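Local structure of phosphatase (Thermotoga maritima, 1NF2) at residues V4-L9 with Y36-S41; P61-N66 with V189-A194; W102-D107 with P134-L139; D107-S112 with D129-P134. The protein probably acts as a magnesium-dependent phosphatase of the haloacid dehalogenase (HAD) superfamily. One frame throughout, in Å; residues are numbered along the deposited sequence.

Contact 1. Residues V4-L9 with Y36-S41; sequences VFVFDL and YVVFAS. With MG (magnesium ion), chain F.
Val6 and Val38 lie side by side and point the same way from neighbouring parallel strands, CG2 of Val6 resting 3.9 Å from CB of Val38. Val4, Asp8 and Ala40 share their face of the sheet. On the other face Phe7 turns its ring so that CG1 of Val37 arrives at the edge, near the ring plane, 3.8 Å from CE2 of Phe7. The side chain of Leu9 reaches back: its CD1 comes to the edge of the Phe39 ring, 3.3 Å from CD2 of Phe39. Beneath the side chains runs a regular parallel ladder, in which Phe5 and Phe7 each donate and accept; the bond from Phe7 N to Val38 O, 2.8 Å long, is nearly straight. Asp8 holds CG anti to its backbone N (chi1 -176°), which points the carboxylate toward the metal. OD1 binds the magnesium ion at 2.5 Å, while OD2 lies 2.9 Å from Ala40 O, two acceptors whose mutual repulsion is probably eased by the ammonium group of Lys191, salt-bridged to OD2 and weakly bonded to Ala40 O. With Asp10 and Asp214 completing the protein ligands, this is the metal site at the C-terminal strand ends of a Rossmann-like HAD core.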
loop_
_atom_site.group_PDB
_atom_site.type_symbol
_atom_site.label_atom_id
_atom_site.label_comp_id
_atom_site.label_asym_id
_atom_site.label_seq_id
_atom_site.Cartn_x
_atom_site.Cartn_y
_atom_site.Cartn_z
ATOM N N VAL A 4 0.095 18.068 -8.927
ATOM C CA VAL A 4 -0.144 16.941 -8.024
ATOM C C VAL A 4 0.909 15.875 -8.304
ATOM O O VAL A 4 1.072 15.433 -9.435
ATOM C CB VAL A 4 -1.565 16.365 -8.237
ATOM C CG1 VAL A 4 -1.817 15.175 -7.294
ATOM C CG2 VAL A 4 -2.592 17.467 -7.991
ATOM N N PHE A 5 1.616 15.472 -7.258
ATOM C CA PHE A 5 2.703 14.514 -7.380
ATOM C C PHE A 5 2.483 13.262 -6.523
ATOM O O PHE A 5 2.526 13.319 -5.299
ATOM C CB PHE A 5 4.002 15.237 -6.999
ATOM C CG PHE A 5 4.250 16.489 -7.811
ATOM C CD1 PHE A 5 4.819 16.410 -9.084
ATOM C CD2 PHE A 5 3.843 17.732 -7.338
ATOM C CE1 PHE A 5 4.973 17.551 -9.878
ATOM C CE2 PHE A 5 3.992 18.882 -8.121
ATOM C CZ PHE A 5 4.556 18.792 -9.396
ATOM N N VAL A 6 2.246 12.133 -7.181
ATOM C CA VAL A 6 1.991 10.878 -6.476
ATOM C C VAL A 6 3.216 9.960 -6.483
ATOM O O VAL A 6 3.783 9.672 -7.533
ATOM C CB VAL A 6 0.784 10.150 -7.109
ATOM C CG1 VAL A 6 0.447 8.893 -6.299
ATOM C CG2 VAL A 6 -0.420 11.101 -7.151
ATOM N N PHE A 7 3.608 9.488 -5.308
ATOM C CA PHE A 7 4.789 8.640 -5.186
ATOM C C PHE A 7 4.546 7.324 -4.450
ATOM O O PHE A 7 4.007 7.316 -3.342
ATOM C CB PHE A 7 5.891 9.368 -4.399
ATOM C CG PHE A 7 6.235 10.733 -4.917
ATOM C CD1 PHE A 7 7.112 10.888 -5.988
ATOM C CD2 PHE A 7 5.717 11.872 -4.304
ATOM C CE1 PHE A 7 7.475 12.164 -6.443
ATOM C CE2 PHE A 7 6.073 13.155 -4.752
ATOM C CZ PHE A 7 6.954 13.297 -5.823
ATOM N N ASP A 8 4.951 6.212 -5.049
ATOM C CA ASP A 8 4.842 4.936 -4.349
ATOM C C ASP A 8 6.063 5.036 -3.430
ATOM O O ASP A 8 6.983 5.818 -3.708
ATOM C CB ASP A 8 5.006 3.761 -5.321
ATOM C CG ASP A 8 4.804 2.397 -4.652
ATOM O OD1 ASP A 8 4.854 1.368 -5.362
ATOM O OD2 ASP A 8 4.597 2.344 -3.423
ATOM N N LEU A 9 6.074 4.281 -2.335
ATOM C CA LEU A 9 7.204 4.309 -1.406
ATOM C C LEU A 9 8.250 3.265 -1.788
ATOM O O LEU A 9 9.265 3.599 -2.400
ATOM C CB LEU A 9 6.718 4.074 0.029
ATOM C CG LEU A 9 6.675 5.287 0.963
ATOM C CD1 LEU A 9 6.145 6.499 0.235
ATOM C CD2 LEU A 9 5.811 4.973 2.168
ATOM N N TYR A 36 0.430 19.927 -4.213
ATOM C CA TYR A 36 -0.015 18.706 -3.541
ATOM C C TYR A 36 0.867 17.480 -3.732
ATOM O O TYR A 36 1.160 17.077 -4.860
ATOM C CB TYR A 36 -1.426 18.351 -4.011
ATOM C CG TYR A 36 -2.481 19.346 -3.606
ATOM C CD1 TYR A 36 -3.038 19.314 -2.328
ATOM C CD2 TYR A 36 -2.932 20.315 -4.500
ATOM C CE1 TYR A 36 -4.019 20.218 -1.950
ATOM C CE2 TYR A 36 -3.916 21.229 -4.129
ATOM C CZ TYR A 36 -4.453 21.171 -2.854
ATOM O OH TYR A 36 -5.429 22.061 -2.475
ATOM N N VAL A 37 1.260 16.871 -2.619
ATOM C CA VAL A 37 2.077 15.671 -2.651
ATOM C C VAL A 37 1.273 14.498 -2.076
ATOM O O VAL A 37 0.639 14.632 -1.028
ATOM C CB VAL A 37 3.375 15.878 -1.846
ATOM C CG1 VAL A 37 4.165 14.583 -1.770
ATOM C CG2 VAL A 37 4.212 16.962 -2.514
ATOM N N VAL A 38 1.299 13.358 -2.770
ATOM C CA VAL A 38 0.563 12.158 -2.345
ATOM C C VAL A 38 1.447 10.908 -2.253
ATOM O O VAL A 38 2.210 10.603 -3.163
ATOM C CB VAL A 38 -0.602 11.844 -3.328
ATOM C CG1 VAL A 38 -1.389 10.617 -2.858
ATOM C CG2 VAL A 38 -1.524 13.048 -3.443
ATOM N N PHE A 39 1.344 10.194 -1.139
ATOM C CA PHE A 39 2.105 8.968 -0.934
ATOM C C PHE A 39 1.140 7.784 -1.038
ATOM O O PHE A 39 0.087 7.773 -0.396
ATOM C CB PHE A 39 2.776 8.980 0.443
ATOM C CG PHE A 39 3.848 10.029 0.588
ATOM C CD1 PHE A 39 3.519 11.363 0.780
ATOM C CD2 PHE A 39 5.189 9.684 0.500
ATOM C CE1 PHE A 39 4.515 12.339 0.881
ATOM C CE2 PHE A 39 6.190 10.652 0.599
ATOM C CZ PHE A 39 5.855 11.978 0.788
ATOM N N ALA A 40 1.493 6.792 -1.846
ATOM C CA ALA A 40 0.642 5.623 -2.035
ATOM C C ALA A 40 1.439 4.356 -1.782
ATOM O O ALA A 40 2.360 4.033 -2.527
ATOM C CB ALA A 40 0.075 5.620 -3.447
ATOM N N SER A 41 1.068 3.623 -0.742
ATOM C CA SER A 41 1.791 2.412 -0.383
ATOM C C SER A 41 0.911 1.204 -0.081
ATOM O O SER A 41 -0.299 1.333 0.127
ATOM C CB SER A 41 2.661 2.695 0.844
ATOM O OG SER A 41 3.393 1.546 1.224
HETATM MG MG MG F . 6.455 -0.464 -4.796
#

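Contact 2. Residues P61-N66 with V189-A194; sequences PTIAYN and VDKGKA. With SO4 (sulfate ion), chain D.
The backbones of Asn66 and Lys191 draw within 5.3 Å, CA to CA, where the chain leaving strand 62-64 meets the first turn of helix 191-202. The position, beside the magnesium and sulfate, is consistent with the edge of a HAD active site, and Lys191 enters it from the helix N-terminus. Ile63 turns toward the helix and sets CG2 3.7 Å from CB of Ala194, an apolar contact that Met221 adjoins. Asn66 and Lys191 cross at about a right angle: OD1 of Asn66 lies across the aliphatic chain, 3.2 Å from CG of Lys191. That chain is extended beyond CG (chi2 to chi4 all near 180°) and carries NZ to 3.0 Å from O3 of a sulfate ion, probably from the crystallisation liquor, to which it donates a hydrogen bond. NZ is also salt-bridged to Asp8 and Asp218. A methionine in place of Lys191 would probably leave those two carboxylates without their shared positive mate and the sulfate without this donor. Asp190 is the helix N-cap, its OD1 accepting from Lys193 N at 2.7 Å. A bridging water accepts from Lys191 N at 2.8 Å and donates to Asn66 OD1 at a doubtfully short 2.5 Å.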
loop_
_atom_site.group_PDB
_atom_site.type_symbol
_atom_site.label_atom_id
_atom_site.label_comp_id
_atom_site.label_asym_id
_atom_site.label_seq_id
_atom_site.Cartn_x
_atom_site.Cartn_y
_atom_site.Cartn_z
ATOM N N PRO A 61 -1.806 13.829 1.913
ATOM C CA PRO A 61 -2.919 12.975 1.500
ATOM C C PRO A 61 -2.226 11.623 1.296
ATOM O O PRO A 61 -1.161 11.557 0.679
ATOM C CB PRO A 61 -3.366 13.620 0.190
ATOM C CG PRO A 61 -3.165 15.091 0.481
ATOM C CD PRO A 61 -1.811 15.106 1.174
ATOM N N THR A 62 -2.805 10.553 1.821
ATOM C CA THR A 62 -2.160 9.258 1.723
ATOM C C THR A 62 -3.034 8.074 1.300
ATOM O O THR A 62 -4.198 7.965 1.696
ATOM C CB THR A 62 -1.484 8.929 3.082
ATOM O OG1 THR A 62 -0.469 9.907 3.354
ATOM C CG2 THR A 62 -0.862 7.537 3.074
ATOM N N ILE A 63 -2.454 7.200 0.481
ATOM C CA ILE A 63 -3.120 5.984 0.033
ATOM C C ILE A 63 -2.311 4.860 0.680
ATOM O O ILE A 63 -1.109 4.728 0.437
ATOM C CB ILE A 63 -3.096 5.837 -1.513
ATOM C CG1 ILE A 63 -3.911 6.967 -2.158
ATOM C CG2 ILE A 63 -3.688 4.483 -1.925
ATOM C CD1 ILE A 63 -3.933 6.926 -3.668
ATOM N N ALA A 64 -2.975 4.077 1.526
ATOM C CA ALA A 64 -2.350 2.979 2.255
ATOM C C ALA A 64 -3.045 1.635 1.977
ATOM O O ALA A 64 -4.087 1.596 1.324
ATOM C CB ALA A 64 -2.382 3.289 3.752
ATOM N N TYR A 65 -2.460 0.541 2.470
ATOM C CA TYR A 65 -3.030 -0.794 2.263
ATOM C C TYR A 65 -3.376 -1.031 0.796
ATOM O O TYR A 65 -4.395 -1.649 0.480
ATOM C CB TYR A 65 -4.294 -0.980 3.111
ATOM C CG TYR A 65 -4.029 -1.127 4.594
ATOM C CD1 TYR A 65 -3.547 -2.322 5.125
ATOM C CD2 TYR A 65 -4.269 -0.070 5.468
ATOM C CE1 TYR A 65 -3.314 -2.462 6.501
ATOM C CE2 TYR A 65 -4.038 -0.196 6.835
ATOM C CZ TYR A 65 -3.565 -1.392 7.346
ATOM O OH TYR A 65 -3.358 -1.514 8.702
ATOM N N ASN A 66 -2.530 -0.516 -0.091
ATOM C CA ASN A 66 -2.717 -0.687 -1.530
ATOM C C ASN A 66 -4.092 -0.255 -2.057
ATOM O O ASN A 66 -4.661 -0.893 -2.948
ATOM C CB ASN A 66 -2.446 -2.149 -1.907
ATOM C CG ASN A 66 -2.357 -2.357 -3.404
ATOM O OD1 ASN A 66 -1.713 -1.582 -4.102
ATOM N ND2 ASN A 66 -2.999 -3.413 -3.905
ATOM N N VAL A 189 -10.355 -3.485 -4.759
ATOM C CA VAL A 189 -9.715 -2.288 -4.233
ATOM C C VAL A 189 -8.283 -2.304 -4.761
ATOM O O VAL A 189 -7.639 -3.359 -4.813
ATOM C CB VAL A 189 -9.656 -2.279 -2.692
ATOM C CG1 VAL A 189 -11.040 -2.498 -2.123
ATOM C CG2 VAL A 189 -8.685 -3.343 -2.194
ATOM N N ASP A 190 -7.796 -1.141 -5.179
ATOM C CA ASP A 190 -6.434 -1.022 -5.681
ATOM C C ASP A 190 -6.024 0.446 -5.628
ATOM O O ASP A 190 -6.860 1.322 -5.394
ATOM C CB ASP A 190 -6.319 -1.572 -7.110
ATOM C CG ASP A 190 -7.187 -0.820 -8.105
ATOM O OD1 ASP A 190 -7.008 0.410 -8.246
ATOM O OD2 ASP A 190 -8.046 -1.462 -8.754
ATOM N N LYS A 191 -4.738 0.711 -5.832
ATOM C CA LYS A 191 -4.230 2.077 -5.771
ATOM C C LYS A 191 -4.882 3.028 -6.771
ATOM O O LYS A 191 -5.037 4.206 -6.487
ATOM C CB LYS A 191 -2.709 2.081 -5.956
ATOM C CG LYS A 191 -1.947 1.540 -4.753
ATOM C CD LYS A 191 -0.452 1.556 -5.024
ATOM C CE LYS A 191 0.358 1.115 -3.818
ATOM N NZ LYS A 191 1.798 1.015 -4.197
ATOM N N GLY A 192 -5.254 2.508 -7.934
ATOM C CA GLY A 192 -5.891 3.320 -8.954
ATOM C C GLY A 192 -7.267 3.809 -8.533
ATOM O O GLY A 192 -7.575 4.992 -8.680
ATOM N N LYS A 193 -8.103 2.910 -8.015
ATOM C CA LYS A 193 -9.438 3.300 -7.576
ATOM C C LYS A 193 -9.311 4.299 -6.443
ATOM O O LYS A 193 -10.083 5.261 -6.354
ATOM C CB LYS A 193 -10.245 2.087 -7.094
ATOM C CG LYS A 193 -10.753 1.171 -8.201
ATOM C CD LYS A 193 -11.861 0.256 -7.663
ATOM C CE LYS A 193 -12.410 -0.678 -8.730
ATOM N NZ LYS A 193 -11.377 -1.643 -9.198
ATOM N N ALA A 194 -8.337 4.077 -5.567
ATOM C CA ALA A 194 -8.137 4.993 -4.459
ATOM C C ALA A 194 -7.720 6.384 -4.973
ATOM O O ALA A 194 -8.208 7.400 -4.478
ATOM C CB ALA A 194 -7.087 4.441 -3.497
HETATM S S SO4 D . 3.865 -1.713 -2.673
HETATM O O1 SO4 D . 3.777 -0.421 -1.995
HETATM O O2 SO4 D . 3.303 -2.746 -1.798
HETATM O O3 SO4 D . 3.109 -1.625 -3.932
HETATM O O4 SO4 D . 5.261 -2.069 -2.953
HETATM O O HOH W 1 -2.822 -1.318 -6.376
#

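Contact 3. Residues W102-D107 with P134-L139; sequences WQAYID and PNLSEL
Leu136 and Trp102 reach past one another from helix and strand, and here the packing is closest: CD2 of Leu136 lies 3.5 Å from CZ3 of Trp102, and CG of Leu136 is 3.6 Å from CH2 of the same indole. Trp102 holds CG between its backbone N and carbonyl carbon (chi1 61°), a crowded position that swings the indole over to the helix, although its first bond does not aim there. The far rim of the indole also reaches the backbone, with Ser137 N at its edge, near the ring plane, 3.8 Å from CH2 of Trp102. Both methyls of Leu136 approach CB of Ala104, CD2 at 4.0 Å; CD1 of Leu136 also meets CD1 of Ile106 at 3.8 Å. Helix 136-143 is thereby laid against one face of the mixed sheet in the domain that carries strands 102-105 and 110-112, with Tyr111 of the latter strand adding to the apolar layer. With an alanine in place of Leu136, a gap would probably open between indole, Ala104 and Ile106 and let the Trp102 ring shift. Packing thins toward Leu139, partly exposed, which offers CG to CD1 of Ile106 at 3.8 Å, with Tyr111 also beside it. On the solvent side of the first turn, Asn135 ND2 donates to Glu138 OE1 at a short, somewhat doubtful 2.5 Å, OE1 lying near the amide plane of Asn135.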
loop_
_atom_site.group_PDB
_atom_site.type_symbol
_atom_site.label_atom_id
_atom_site.label_comp_id
_atom_site.label_asym_id
_atom_site.label_seq_id
_atom_site.Cartn_x
_atom_site.Cartn_y
_atom_site.Cartn_z
ATOM N N TRP A 102 -2.775 -17.565 11.500
ATOM C CA TRP A 102 -3.324 -16.381 10.873
ATOM C C TRP A 102 -3.246 -15.160 11.769
ATOM O O TRP A 102 -3.223 -15.266 12.996
ATOM C CB TRP A 102 -4.780 -16.621 10.471
ATOM C CG TRP A 102 -5.669 -16.939 11.626
ATOM C CD1 TRP A 102 -5.730 -18.115 12.319
ATOM C CD2 TRP A 102 -6.635 -16.070 12.226
ATOM N NE1 TRP A 102 -6.678 -18.032 13.310
ATOM C CE2 TRP A 102 -7.250 -16.789 13.275
ATOM C CE3 TRP A 102 -7.043 -14.752 11.975
ATOM C CZ2 TRP A 102 -8.250 -16.234 14.076
ATOM C CZ3 TRP A 102 -8.037 -14.200 12.768
ATOM C CH2 TRP A 102 -8.633 -14.943 13.809
ATOM N N GLN A 103 -3.212 -14.000 11.122
ATOM C CA GLN A 103 -3.142 -12.711 11.788
ATOM C C GLN A 103 -4.165 -11.797 11.121
ATOM O O GLN A 103 -4.609 -12.067 10.006
ATOM C CB GLN A 103 -1.733 -12.143 11.643
ATOM C CG GLN A 103 -1.183 -12.241 10.231
ATOM C CD GLN A 103 0.270 -11.816 10.144
ATOM O OE1 GLN A 103 1.130 -12.366 10.834
ATOM N NE2 GLN A 103 0.553 -10.833 9.292
ATOM N N ALA A 104 -4.543 -10.720 11.796
ATOM C CA ALA A 104 -5.529 -9.811 11.228
ATOM C C ALA A 104 -5.150 -8.344 11.390
ATOM O O ALA A 104 -4.573 -7.948 12.401
ATOM C CB ALA A 104 -6.895 -10.063 11.874
ATOM N N TYR A 105 -5.485 -7.547 10.379
ATOM C CA TYR A 105 -5.229 -6.112 10.396
ATOM C C TYR A 105 -6.536 -5.429 10.764
ATOM O O TYR A 105 -7.444 -5.326 9.940
ATOM C CB TYR A 105 -4.759 -5.649 9.020
ATOM C CG TYR A 105 -3.325 -6.019 8.716
ATOM C CD1 TYR A 105 -2.279 -5.191 9.111
ATOM C CD2 TYR A 105 -3.015 -7.192 8.032
ATOM C CE1 TYR A 105 -0.956 -5.517 8.827
ATOM C CE2 TYR A 105 -1.694 -7.529 7.743
ATOM C CZ TYR A 105 -0.670 -6.683 8.144
ATOM O OH TYR A 105 0.639 -6.989 7.855
ATOM N N ILE A 106 -6.626 -4.957 12.004
ATOM C CA ILE A 106 -7.846 -4.324 12.486
ATOM C C ILE A 106 -7.633 -2.900 12.978
ATOM O O ILE A 106 -6.929 -2.671 13.961
ATOM C CB ILE A 106 -8.449 -5.151 13.637
ATOM C CG1 ILE A 106 -8.775 -6.559 13.129
ATOM C CG2 ILE A 106 -9.673 -4.451 14.207
ATOM C CD1 ILE A 106 -9.098 -7.530 14.231
ATOM N N ASP A 107 -8.265 -1.947 12.302
ATOM C CA ASP A 107 -8.143 -0.546 12.674
ATOM C C ASP A 107 -6.691 -0.106 12.767
ATOM O O ASP A 107 -6.298 0.595 13.698
ATOM C CB ASP A 107 -8.852 -0.287 13.999
ATOM C CG ASP A 107 -10.170 0.425 13.811
ATOM O OD1 ASP A 107 -10.140 1.625 13.463
ATOM O OD2 ASP A 107 -11.230 -0.214 13.993
ATOM N N PRO A 134 -5.409 -13.971 21.664
ATOM C CA PRO A 134 -5.964 -15.325 21.549
ATOM C C PRO A 134 -7.431 -15.325 21.122
ATOM O O PRO A 134 -7.903 -16.265 20.480
ATOM C CB PRO A 134 -5.772 -15.890 22.952
ATOM C CG PRO A 134 -5.947 -14.670 23.815
ATOM C CD PRO A 134 -5.115 -13.647 23.072
ATOM N N ASN A 135 -8.141 -14.256 21.471
ATOM C CA ASN A 135 -9.555 -14.130 21.138
ATOM C C ASN A 135 -9.761 -13.289 19.876
ATOM O O ASN A 135 -10.771 -12.598 19.724
ATOM C CB ASN A 135 -10.298 -13.509 22.320
ATOM C CG ASN A 135 -11.792 -13.479 22.113
ATOM O OD1 ASN A 135 -12.399 -14.486 21.748
ATOM N ND2 ASN A 135 -12.398 -12.321 22.349
ATOM N N LEU A 136 -8.797 -13.368 18.965
ATOM C CA LEU A 136 -8.850 -12.612 17.722
ATOM C C LEU A 136 -10.112 -12.911 16.917
ATOM O O LEU A 136 -10.658 -12.027 16.256
ATOM C CB LEU A 136 -7.607 -12.911 16.881
ATOM C CG LEU A 136 -7.411 -12.091 15.605
ATOM C CD1 LEU A 136 -7.553 -10.601 15.905
ATOM C CD2 LEU A 136 -6.032 -12.397 15.031
ATOM N N SER A 137 -10.583 -14.153 16.981
ATOM C CA SER A 137 -11.785 -14.529 16.246
ATOM C C SER A 137 -12.958 -13.622 16.602
ATOM O O SER A 137 -13.734 -13.247 15.726
ATOM C CB SER A 137 -12.148 -15.998 16.512
ATOM O OG SER A 137 -12.316 -16.252 17.896
ATOM N N GLU A 138 -13.090 -13.261 17.876
ATOM C CA GLU A 138 -14.185 -12.378 18.279
ATOM C C GLU A 138 -13.930 -10.939 17.831
ATOM O O GLU A 138 -14.846 -10.238 17.386
ATOM C CB GLU A 138 -14.396 -12.408 19.799
ATOM C CG GLU A 138 -15.278 -11.257 20.303
ATOM C CD GLU A 138 -15.673 -11.376 21.770
ATOM O OE1 GLU A 138 -14.795 -11.633 22.618
ATOM O OE2 GLU A 138 -16.870 -11.194 22.076
ATOM N N LEU A 139 -12.680 -10.507 17.959
ATOM C CA LEU A 139 -12.278 -9.162 17.573
ATOM C C LEU A 139 -12.669 -8.916 16.110
ATOM O O LEU A 139 -13.357 -7.944 15.789
ATOM C CB LEU A 139 -10.758 -9.016 17.758
ATOM C CG LEU A 139 -10.150 -7.621 17.923
ATOM C CD1 LEU A 139 -10.743 -6.979 19.141
ATOM C CD2 LEU A 139 -8.640 -7.703 18.090
#

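Contact 4. Residues D107-S112 with D129-P134; sequences DDVLYS and DYRVEP
CB of Glu133 packs alongside the Tyr111 ring, 3.8 Å from CD1 of Tyr111, while the carboxylate leads away. On the same face, the extended chain of Arg131 passes Val109, CD of Arg131 lying 3.9 Å from CG1 of the valine. The other face carries Leu110, whose CD1 lies 4.1 Å from CB of Tyr130. Tyr130 stands with CG between backbone N and carbonyl carbon (chi1 67°), and its ring leads away from Leu110 toward helix 117-125. Behind these side chains the backbones run parallel, joined by three bonds: Arg131 N to Leu110 O at 2.9 Å, Ser112 N to Arg131 O at 2.9 Å, and Glu133 N to Ser112 O at 2.8 Å. Farther out, Tyr130 OH bonds to Asp115 and Ser112 OG to the carbonyl of Lys114, tying both strands to the start of the connection between them. Leu136 and Leu139 cover Tyr111 on the opposite side of the sheet from helix 117-125. Strand 110-112, helix 117-125 and strand 130-132 form a beta-alpha-beta crossover at the sheet's edge.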
loop_
_atom_site.group_PDB
_atom_site.type_symbol
_atom_site.label_atom_id
_atom_site.label_comp_id
_atom_site.label_asym_id
_atom_site.label_seq_id
_atom_site.Cartn_x
_atom_site.Cartn_y
_atom_site.Cartn_z
ATOM N N ASP A 107 -8.265 -1.947 12.302
ATOM C CA ASP A 107 -8.143 -0.546 12.674
ATOM C C ASP A 107 -6.691 -0.106 12.767
ATOM O O ASP A 107 -6.298 0.595 13.698
ATOM C CB ASP A 107 -8.852 -0.287 13.999
ATOM C CG ASP A 107 -10.170 0.425 13.811
ATOM O OD1 ASP A 107 -10.140 1.625 13.463
ATOM O OD2 ASP A 107 -11.230 -0.214 13.993
ATOM N N ASP A 108 -5.899 -0.556 11.801
ATOM C CA ASP A 108 -4.488 -0.201 11.715
ATOM C C ASP A 108 -3.582 -0.797 12.787
ATOM O O ASP A 108 -2.601 -0.177 13.193
ATOM C CB ASP A 108 -4.351 1.325 11.696
ATOM C CG ASP A 108 -3.281 1.796 10.737
ATOM O OD1 ASP A 108 -3.053 1.104 9.721
ATOM O OD2 ASP A 108 -2.684 2.861 10.990
ATOM N N VAL A 109 -3.915 -2.005 13.236
ATOM C CA VAL A 109 -3.110 -2.715 14.232
ATOM C C VAL A 109 -3.024 -4.182 13.810
ATOM O O VAL A 109 -4.036 -4.794 13.468
ATOM C CB VAL A 109 -3.733 -2.633 15.651
ATOM C CG1 VAL A 109 -2.862 -3.396 16.651
ATOM C CG2 VAL A 109 -3.864 -1.179 16.081
ATOM N N LEU A 110 -1.818 -4.738 13.811
ATOM C CA LEU A 110 -1.637 -6.130 13.420
ATOM C C LEU A 110 -1.804 -7.009 14.651
ATOM O O LEU A 110 -1.137 -6.793 15.667
ATOM C CB LEU A 110 -0.238 -6.361 12.833
ATOM C CG LEU A 110 -0.066 -7.436 11.753
ATOM C CD1 LEU A 110 1.411 -7.767 11.618
ATOM C CD2 LEU A 110 -0.847 -8.685 12.095
ATOM N N TYR A 111 -2.703 -7.986 14.557
ATOM C CA TYR A 111 -2.957 -8.919 15.652
ATOM C C TYR A 111 -2.622 -10.331 15.187
ATOM O O TYR A 111 -2.741 -10.648 14.005
ATOM C CB TYR A 111 -4.433 -8.891 16.062
ATOM C CG TYR A 111 -4.901 -7.622 16.732
ATOM C CD1 TYR A 111 -4.867 -7.487 18.116
ATOM C CD2 TYR A 111 -5.407 -6.563 15.978
ATOM C CE1 TYR A 111 -5.334 -6.329 18.736
ATOM C CE2 TYR A 111 -5.873 -5.403 16.584
ATOM C CZ TYR A 111 -5.835 -5.292 17.960
ATOM O OH TYR A 111 -6.305 -4.142 18.557
ATOM N N SER A 112 -2.203 -11.171 16.126
ATOM C CA SER A 112 -1.890 -12.567 15.839
ATOM C C SER A 112 -2.493 -13.388 16.968
ATOM O O SER A 112 -2.425 -12.999 18.135
ATOM C CB SER A 112 -0.380 -12.798 15.785
ATOM O OG SER A 112 -0.100 -14.126 15.376
ATOM N N ASP A 129 4.793 -3.411 14.277
ATOM C CA ASP A 129 4.577 -3.966 15.620
ATOM C C ASP A 129 3.312 -4.823 15.569
ATOM O O ASP A 129 2.391 -4.516 14.815
ATOM C CB ASP A 129 4.370 -2.846 16.651
ATOM C CG ASP A 129 5.621 -2.017 16.889
ATOM O OD1 ASP A 129 6.096 -1.361 15.939
ATOM O OD2 ASP A 129 6.121 -2.019 18.032
ATOM N N TYR A 130 3.270 -5.898 16.351
ATOM C CA TYR A 130 2.086 -6.750 16.382
ATOM C C TYR A 130 1.682 -7.034 17.821
ATOM O O TYR A 130 2.469 -6.854 18.750
ATOM C CB TYR A 130 2.323 -8.077 15.650
ATOM C CG TYR A 130 3.325 -8.987 16.316
ATOM C CD1 TYR A 130 4.694 -8.818 16.111
ATOM C CD2 TYR A 130 2.906 -10.020 17.155
ATOM C CE1 TYR A 130 5.624 -9.657 16.722
ATOM C CE2 TYR A 130 3.826 -10.863 17.772
ATOM C CZ TYR A 130 5.183 -10.678 17.551
ATOM O OH TYR A 130 6.098 -11.518 18.147
ATOM N N ARG A 131 0.445 -7.478 17.999
ATOM C CA ARG A 131 -0.074 -7.784 19.317
ATOM C C ARG A 131 -0.726 -9.160 19.316
ATOM O O ARG A 131 -1.413 -9.533 18.364
ATOM C CB ARG A 131 -1.075 -6.703 19.735
ATOM C CG ARG A 131 -0.411 -5.382 20.110
ATOM C CD ARG A 131 -1.408 -4.242 20.195
ATOM N NE ARG A 131 -0.872 -3.067 20.889
ATOM C CZ ARG A 131 0.237 -2.413 20.550
ATOM N NH1 ARG A 131 0.963 -2.807 19.512
ATOM N NH2 ARG A 131 0.618 -1.352 21.248
ATOM N N VAL A 132 -0.481 -9.920 20.378
ATOM C CA VAL A 132 -1.047 -11.256 20.512
ATOM C C VAL A 132 -2.432 -11.181 21.137
ATOM O O VAL A 132 -2.610 -10.640 22.227
ATOM C CB VAL A 132 -0.152 -12.165 21.380
ATOM C CG1 VAL A 132 1.137 -12.468 20.642
ATOM C CG2 VAL A 132 0.153 -11.485 22.708
ATOM N N GLU A 133 -3.414 -11.722 20.427
ATOM C CA GLU A 133 -4.796 -11.724 20.889
ATOM C C GLU A 133 -5.407 -13.102 20.639
ATOM O O GLU A 133 -5.880 -13.391 19.539
ATOM C CB GLU A 133 -5.597 -10.650 20.142
ATOM C CG GLU A 133 -7.095 -10.671 20.421
ATOM C CD GLU A 133 -7.441 -10.291 21.848
ATOM O OE1 GLU A 133 -6.802 -10.823 22.777
ATOM O OE2 GLU A 133 -8.361 -9.467 22.040
ATOM N N PRO A 134 -5.409 -13.971 21.664
ATOM C CA PRO A 134 -5.964 -15.325 21.549
ATOM C C PRO A 134 -7.431 -15.325 21.122
ATOM O O PRO A 134 -7.903 -16.265 20.480
ATOM C CB PRO A 134 -5.772 -15.890 22.952
ATOM C CG PRO A 134 -5.947 -14.670 23.815
ATOM C CD PRO A 134 -5.115 -13.647 23.072
#

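In the fold
The four contacts fall into two groups. Contacts 1 and 2 belong to the HAD core, their centres 10 Å apart, and share a sheet: Phe39 O and Ser41 N of contact 1 probably pair with Ile63 N and O of contact 2. Both also reach the metal and sulfate pocket, through Asp8 and Lys191. Contacts 3 and 4, centres 7 Å apart, build the second domain, probably the substrate-binding (cap) domain, where Ala104 N probably bonds to Tyr111 O at 2.9 Å. Their centres lie about 30 and 27 Å from that of contact 1. Contact 2 bridges the groups: Tyr65 OH probably bonds to Asp108 OD1 at 2.8 Å, and both second-domain contacts are nested in the loop it closes.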